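Local coordinates for folylpolyglutamate synthase (FolC) (Helicobacter pylori, PDB 6K8C), which probably adds glutamate to dihydropteroate and then extends the gamma-glutamyl tail of reduced folates, using ATP, at residues Gln182-Pro196 and Ala205-Val219. Sequence-based numbering, arbitrary orientation.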
loop_
_atom_site.group_PDB
_atom_site.type_symbol
_atom_site.label_atom_id
_atom_site.label_comp_id
_atom_site.label_asym_id
_atom_site.label_seq_id
_atom_site.Cartn_x
_atom_site.Cartn_y
_atom_site.Cartn_z
ATOM N N GLN A 182 -0.040 15.483 12.584
ATOM C CA GLN A 182 -1.008 16.567 12.450
ATOM C C GLN A 182 -1.669 16.558 11.078
ATOM O O GLN A 182 -2.899 16.620 10.970
ATOM C CB GLN A 182 -0.325 17.911 12.704
ATOM C CG GLN A 182 -0.231 18.276 14.167
ATOM C CD GLN A 182 -1.568 18.184 14.867
ATOM O OE1 GLN A 182 -2.584 18.662 14.361
ATOM N NE2 GLN A 182 -1.577 17.561 16.037
ATOM N N THR A 183 -0.866 16.476 10.014
ATOM C CA THR A 183 -1.422 16.551 8.666
ATOM C C THR A 183 -2.328 15.361 8.369
ATOM O O THR A 183 -3.366 15.512 7.713
ATOM C CB THR A 183 -0.296 16.637 7.634
ATOM O OG1 THR A 183 0.324 15.353 7.485
ATOM C CG2 THR A 183 0.749 17.647 8.078
ATOM N N LYS A 184 -1.955 14.171 8.847
ATOM C CA LYS A 184 -2.775 12.988 8.610
ATOM C C LYS A 184 -4.070 13.040 9.412
ATOM O O LYS A 184 -5.148 12.738 8.886
ATOM C CB LYS A 184 -1.982 11.725 8.953
ATOM C CG LYS A 184 -0.745 11.509 8.092
ATOM C CD LYS A 184 -0.192 10.102 8.260
ATOM C CE LYS A 184 1.074 9.891 7.432
ATOM N NZ LYS A 184 0.791 9.869 5.976
ATOM N N LEU A 185 -3.989 13.431 10.682
ATOM C CA LEU A 185 -5.134 13.335 11.575
ATOM C C LEU A 185 -6.119 14.485 11.422
ATOM O O LEU A 185 -7.285 14.333 11.802
ATOM C CB LEU A 185 -4.656 13.264 13.028
ATOM C CG LEU A 185 -3.899 11.987 13.393
ATOM C CD1 LEU A 185 -3.063 12.199 14.650
ATOM C CD2 LEU A 185 -4.867 10.829 13.570
ATOM N N LYS A 186 -5.686 15.626 10.876
ATOM C CA LYS A 186 -6.560 16.796 10.833
ATOM C C LYS A 186 -7.797 16.554 9.980
ATOM O O LYS A 186 -8.854 17.141 10.242
ATOM C CB LYS A 186 -5.791 18.012 10.317
ATOM C CG LYS A 186 -5.210 18.875 11.423
ATOM C CD LYS A 186 -4.320 19.976 10.871
ATOM C CE LYS A 186 -3.673 20.761 12.001
ATOM N NZ LYS A 186 -2.193 20.600 12.014
ATOM N N ALA A 187 -7.694 15.699 8.966
ATOM C CA ALA A 187 -8.810 15.410 8.080
ATOM C C ALA A 187 -9.680 14.258 8.576
ATOM O O ALA A 187 -10.474 13.716 7.797
ATOM C CB ALA A 187 -8.296 15.114 6.672
ATOM N N MET A 188 -9.554 13.873 9.846
ATOM C CA MET A 188 -10.430 12.844 10.386
ATOM C C MET A 188 -11.873 13.334 10.380
ATOM O O MET A 188 -12.150 14.514 10.615
ATOM C CB MET A 188 -9.992 12.444 11.802
ATOM C CG MET A 188 -10.591 13.266 12.932
ATOM S SD MET A 188 -10.316 12.591 14.591
ATOM C CE MET A 188 -8.529 12.457 14.659
ATOM N N GLY A 189 -12.788 12.430 10.063
ATOM C CA GLY A 189 -14.209 12.717 10.074
ATOM C C GLY A 189 -14.837 12.400 11.412
ATOM O O GLY A 189 -14.176 12.408 12.455
ATOM N N SER A 190 -16.132 12.090 11.382
ATOM C CA SER A 190 -16.881 11.902 12.615
ATOM C C SER A 190 -16.655 10.534 13.249
ATOM O O SER A 190 -16.956 10.363 14.434
ATOM C CB SER A 190 -18.374 12.107 12.353
ATOM O OG SER A 190 -18.867 11.138 11.444
ATOM N N LEU A 191 -16.122 9.569 12.501
ATOM C CA LEU A 191 -15.992 8.195 12.973
ATOM C C LEU A 191 -14.677 7.628 12.465
ATOM O O LEU A 191 -14.467 7.550 11.252
ATOM C CB LEU A 191 -17.173 7.339 12.493
ATOM C CG LEU A 191 -17.201 5.871 12.924
ATOM C CD1 LEU A 191 -17.159 5.766 14.429
ATOM C CD2 LEU A 191 -18.431 5.171 12.357
ATOM N N SER A 192 -13.797 7.229 13.383
ATOM C CA SER A 192 -12.481 6.748 12.990
ATOM C C SER A 192 -12.014 5.631 13.910
ATOM O O SER A 192 -12.276 5.647 15.116
ATOM C CB SER A 192 -11.447 7.877 12.998
ATOM O OG SER A 192 -11.872 8.956 12.182
ATOM N N ILE A 193 -11.311 4.677 13.319
ATOM C CA ILE A 193 -10.610 3.617 14.029
ATOM C C ILE A 193 -9.130 3.949 13.993
ATOM O O ILE A 193 -8.615 4.378 12.956
ATOM C CB ILE A 193 -10.896 2.253 13.378
ATOM C CG1 ILE A 193 -12.355 1.870 13.616
ATOM C CG2 ILE A 193 -9.960 1.169 13.917
ATOM C CD1 ILE A 193 -13.032 1.440 12.383
ATOM N N ILE A 194 -8.439 3.779 15.116
ATOM C CA ILE A 194 -7.011 4.071 15.159
ATOM C C ILE A 194 -6.269 2.838 15.661
ATOM O O ILE A 194 -6.566 2.324 16.746
ATOM C CB ILE A 194 -6.691 5.320 16.009
ATOM C CG1 ILE A 194 -5.208 5.676 15.900
ATOM C CG2 ILE A 194 -7.122 5.177 17.456
ATOM C CD1 ILE A 194 -4.934 7.168 16.015
ATOM N N ALA A 195 -5.323 2.351 14.850
ATOM C CA ALA A 195 -4.424 1.277 15.250
ATOM C C ALA A 195 -3.511 1.753 16.379
ATOM O O ALA A 195 -3.387 2.959 16.614
ATOM C CB ALA A 195 -3.592 0.826 14.045
ATOM N N PRO A 196 -2.865 0.830 17.099
ATOM C CA PRO A 196 -1.917 1.249 18.146
ATOM C C PRO A 196 -0.839 2.162 17.575
ATOM O O PRO A 196 -0.256 1.885 16.524
ATOM C CB PRO A 196 -1.338 -0.079 18.655
ATOM C CG PRO A 196 -2.411 -1.079 18.370
ATOM C CD PRO A 196 -3.024 -0.637 17.065
ATOM N N ALA A 205 -4.190 12.612 18.149
ATOM C CA ALA A 205 -5.462 12.146 17.602
ATOM C C ALA A 205 -6.610 12.382 18.577
ATOM O O ALA A 205 -7.701 12.801 18.170
ATOM C CB ALA A 205 -5.363 10.665 17.239
ATOM N N GLN A 206 -6.388 12.112 19.869
ATOM C CA GLN A 206 -7.439 12.329 20.858
ATOM C C GLN A 206 -7.791 13.804 20.976
ATOM O O GLN A 206 -8.962 14.161 21.155
ATOM C CB GLN A 206 -7.005 11.776 22.217
ATOM C CG GLN A 206 -7.079 10.266 22.306
ATOM C CD GLN A 206 -6.299 9.709 23.476
ATOM O OE1 GLN A 206 -5.487 10.407 24.087
ATOM N NE2 GLN A 206 -6.544 8.446 23.797
ATOM N N LYS A 207 -6.788 14.677 20.887
ATOM C CA LYS A 207 -7.040 16.109 20.977
ATOM C C LYS A 207 -7.875 16.594 19.798
ATOM O O LYS A 207 -8.809 17.386 19.973
ATOM C CB LYS A 207 -5.703 16.848 21.055
ATOM C CG LYS A 207 -5.753 18.351 20.858
ATOM C CD LYS A 207 -4.334 18.910 20.942
ATOM C CE LYS A 207 -4.313 20.416 21.132
ATOM N NZ LYS A 207 -2.912 20.902 21.289
ATOM N N ILE A 208 -7.569 16.113 18.592
ATOM C CA ILE A 208 -8.324 16.531 17.418
ATOM C C ILE A 208 -9.745 15.981 17.472
ATOM O O ILE A 208 -10.708 16.694 17.167
ATOM C CB ILE A 208 -7.590 16.105 16.133
ATOM C CG1 ILE A 208 -6.398 17.032 15.873
ATOM C CG2 ILE A 208 -8.535 16.110 14.937
ATOM C CD1 ILE A 208 -5.294 16.398 15.060
ATOM N N ALA A 209 -9.903 14.717 17.878
ATOM C CA ALA A 209 -11.238 14.125 17.939
ATOM C C ALA A 209 -12.135 14.879 18.912
ATOM O O ALA A 209 -13.319 15.106 18.632
ATOM C CB ALA A 209 -11.149 12.649 18.332
ATOM N N LYS A 210 -11.590 15.265 20.067
ATOM C CA LYS A 210 -12.358 16.058 21.018
ATOM C C LYS A 210 -12.725 17.412 20.427
ATOM O O LYS A 210 -13.864 17.875 20.570
ATOM C CB LYS A 210 -11.556 16.227 22.309
ATOM C CG LYS A 210 -12.280 16.965 23.421
ATOM C CD LYS A 210 -11.383 17.078 24.646
ATOM C CE LYS A 210 -12.089 17.756 25.808
ATOM N NZ LYS A 210 -11.293 17.634 27.063
ATOM N N GLU A 211 -11.777 18.052 19.739
ATOM C CA GLU A 211 -12.044 19.345 19.117
ATOM C C GLU A 211 -13.146 19.246 18.066
ATOM O O GLU A 211 -13.963 20.163 17.926
ATOM C CB GLU A 211 -10.759 19.898 18.498
ATOM C CG GLU A 211 -10.933 21.217 17.758
ATOM C CD GLU A 211 -10.942 21.042 16.250
ATOM O OE1 GLU A 211 -9.905 20.624 15.688
ATOM O OE2 GLU A 211 -11.988 21.321 15.627
ATOM N N LYS A 212 -13.189 18.142 17.322
ATOM C CA LYS A 212 -14.162 17.965 16.253
ATOM C C LYS A 212 -15.417 17.220 16.693
ATOM O O LYS A 212 -16.279 16.950 15.850
ATOM C CB LYS A 212 -13.516 17.228 15.073
ATOM C CG LYS A 212 -12.319 17.952 14.476
ATOM C CD LYS A 212 -11.664 17.135 13.371
ATOM C CE LYS A 212 -11.614 17.903 12.060
ATOM N NZ LYS A 212 -12.927 17.886 11.351
ATOM N N HIS A 213 -15.540 16.891 17.982
ATOM C CA HIS A 213 -16.672 16.124 18.513
ATOM C C HIS A 213 -16.801 14.764 17.836
ATOM O O HIS A 213 -17.906 14.240 17.683
ATOM C CB HIS A 213 -17.991 16.897 18.384
ATOM C CG HIS A 213 -17.927 18.302 18.899
ATOM N ND1 HIS A 213 -17.677 18.601 20.220
ATOM C CD2 HIS A 213 -18.091 19.490 18.269
ATOM C CE1 HIS A 213 -17.683 19.913 20.381
ATOM N NE2 HIS A 213 -17.934 20.475 19.212
ATOM N N ALA A 214 -15.679 14.184 17.426
ATOM C CA ALA A 214 -15.666 12.952 16.652
ATOM C C ALA A 214 -15.519 11.744 17.565
ATOM O O ALA A 214 -15.071 11.851 18.709
ATOM C CB ALA A 214 -14.527 12.969 15.631
ATOM N N LYS A 215 -15.899 10.581 17.043
ATOM C CA LYS A 215 -15.763 9.330 17.777
ATOM C C LYS A 215 -14.503 8.616 17.296
ATOM O O LYS A 215 -14.364 8.318 16.106
ATOM C CB LYS A 215 -17.000 8.446 17.609
ATOM C CG LYS A 215 -16.891 7.094 18.331
ATOM C CD LYS A 215 -17.854 6.071 17.748
ATOM C CE LYS A 215 -18.240 4.987 18.742
ATOM N NZ LYS A 215 -19.275 4.099 18.136
ATOM N N LEU A 216 -13.583 8.369 18.221
ATOM C CA LEU A 216 -12.312 7.718 17.942
ATOM C C LEU A 216 -12.325 6.353 18.616
ATOM O O LEU A 216 -12.420 6.269 19.842
ATOM C CB LEU A 216 -11.154 8.575 18.455
ATOM C CG LEU A 216 -9.723 8.190 18.099
ATOM C CD1 LEU A 216 -9.535 8.163 16.582
ATOM C CD2 LEU A 216 -8.752 9.166 18.764
ATOM N N ILE A 217 -12.265 5.292 17.819
ATOM C CA ILE A 217 -12.280 3.926 18.330
ATOM C C ILE A 217 -10.837 3.449 18.398
ATOM O O ILE A 217 -10.203 3.215 17.367
ATOM C CB ILE A 217 -13.134 2.998 17.458
ATOM C CG1 ILE A 217 -14.601 3.431 17.489
ATOM C CG2 ILE A 217 -13.006 1.556 17.929
ATOM C CD1 ILE A 217 -15.424 2.839 16.354
ATOM N N VAL A 218 -10.318 3.283 19.608
ATOM C CA VAL A 218 -8.917 2.933 19.807
ATOM C C VAL A 218 -8.792 1.415 19.828
ATOM O O VAL A 218 -9.388 0.745 20.675
ATOM C CB VAL A 218 -8.375 3.557 21.101
ATOM C CG1 VAL A 218 -6.914 3.203 21.295
ATOM C CG2 VAL A 218 -8.566 5.074 21.070
ATOM N N VAL A 219 -8.017 0.871 18.897
ATOM C CA VAL A 219 -7.829 -0.575 18.822
ATOM C C VAL A 219 -6.892 -1.010 19.938
ATOM O O VAL A 219 -5.785 -0.476 20.076
ATOM C CB VAL A 219 -7.281 -0.984 17.447
ATOM C CG1 VAL A 219 -6.927 -2.457 17.447
ATOM C CG2 VAL A 219 -8.310 -0.686 16.365
HETATM O O HOH W 1 -12.963 10.385 13.966
HETATM O O HOH W 2 -4.882 1.879 19.219
#
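The carbonyl oxygen of Lys-215 is gripped from two sources: Ser-192 N donates to it at 3.0 Å, and a bridging water gives a longer bond. The same water donates to Gly-189 O, tying the loop before strand 191-194 to strand 215-218. Four more backbone bonds join the strands and their flanking residues in parallel register, the shortest from Ile-217 N to Ser-192 O at 2.7 Å and the last from Val-219 N to Ile-194 O. A second water closes the far end by donating to both Ile-194 O and Val-219 O.

On one face of the sheet, Leu-191 and Lys-215 run side by side, with CD1 of the leucine pressed tightly on CD of the lysine (3.4 Å). Ile-217 lies alongside Ile-193 on this face and sets its CD1 on Leu-191 CD1; past the strand end, Ile-193 CG2 meets Val-219 CG2 tightly. On the other face Ile-194 carries the contact: with CG1 anti to the backbone N (chi1 -174°), that branch heads for helix 199-211, and CD1 at its end meets Ala-205 CB (3.7 Å), while CG2 rests on Leu-216 CD1 and on Val-218.

Met-188 reaches from the loop across helix 199-211. Its SD lies against Ala-209 CB at 3.8 Å, and the bend at chi3 (56°) turns CE onto Ile-208 CG2. Ile-208 CD1 in turn packs on Leu-185 CB, and Leu-185 CD2 on Ala-205 CB. A Schellman motif at His-213 ends the helix and leads into the edge strand 215-218. Strand 191-194, helix 199-211 and strand 215-218 thus form a classic beta-alpha-beta crossover at the edge of the mixed sheet, within the P-loop-type Mur ligase middle domain.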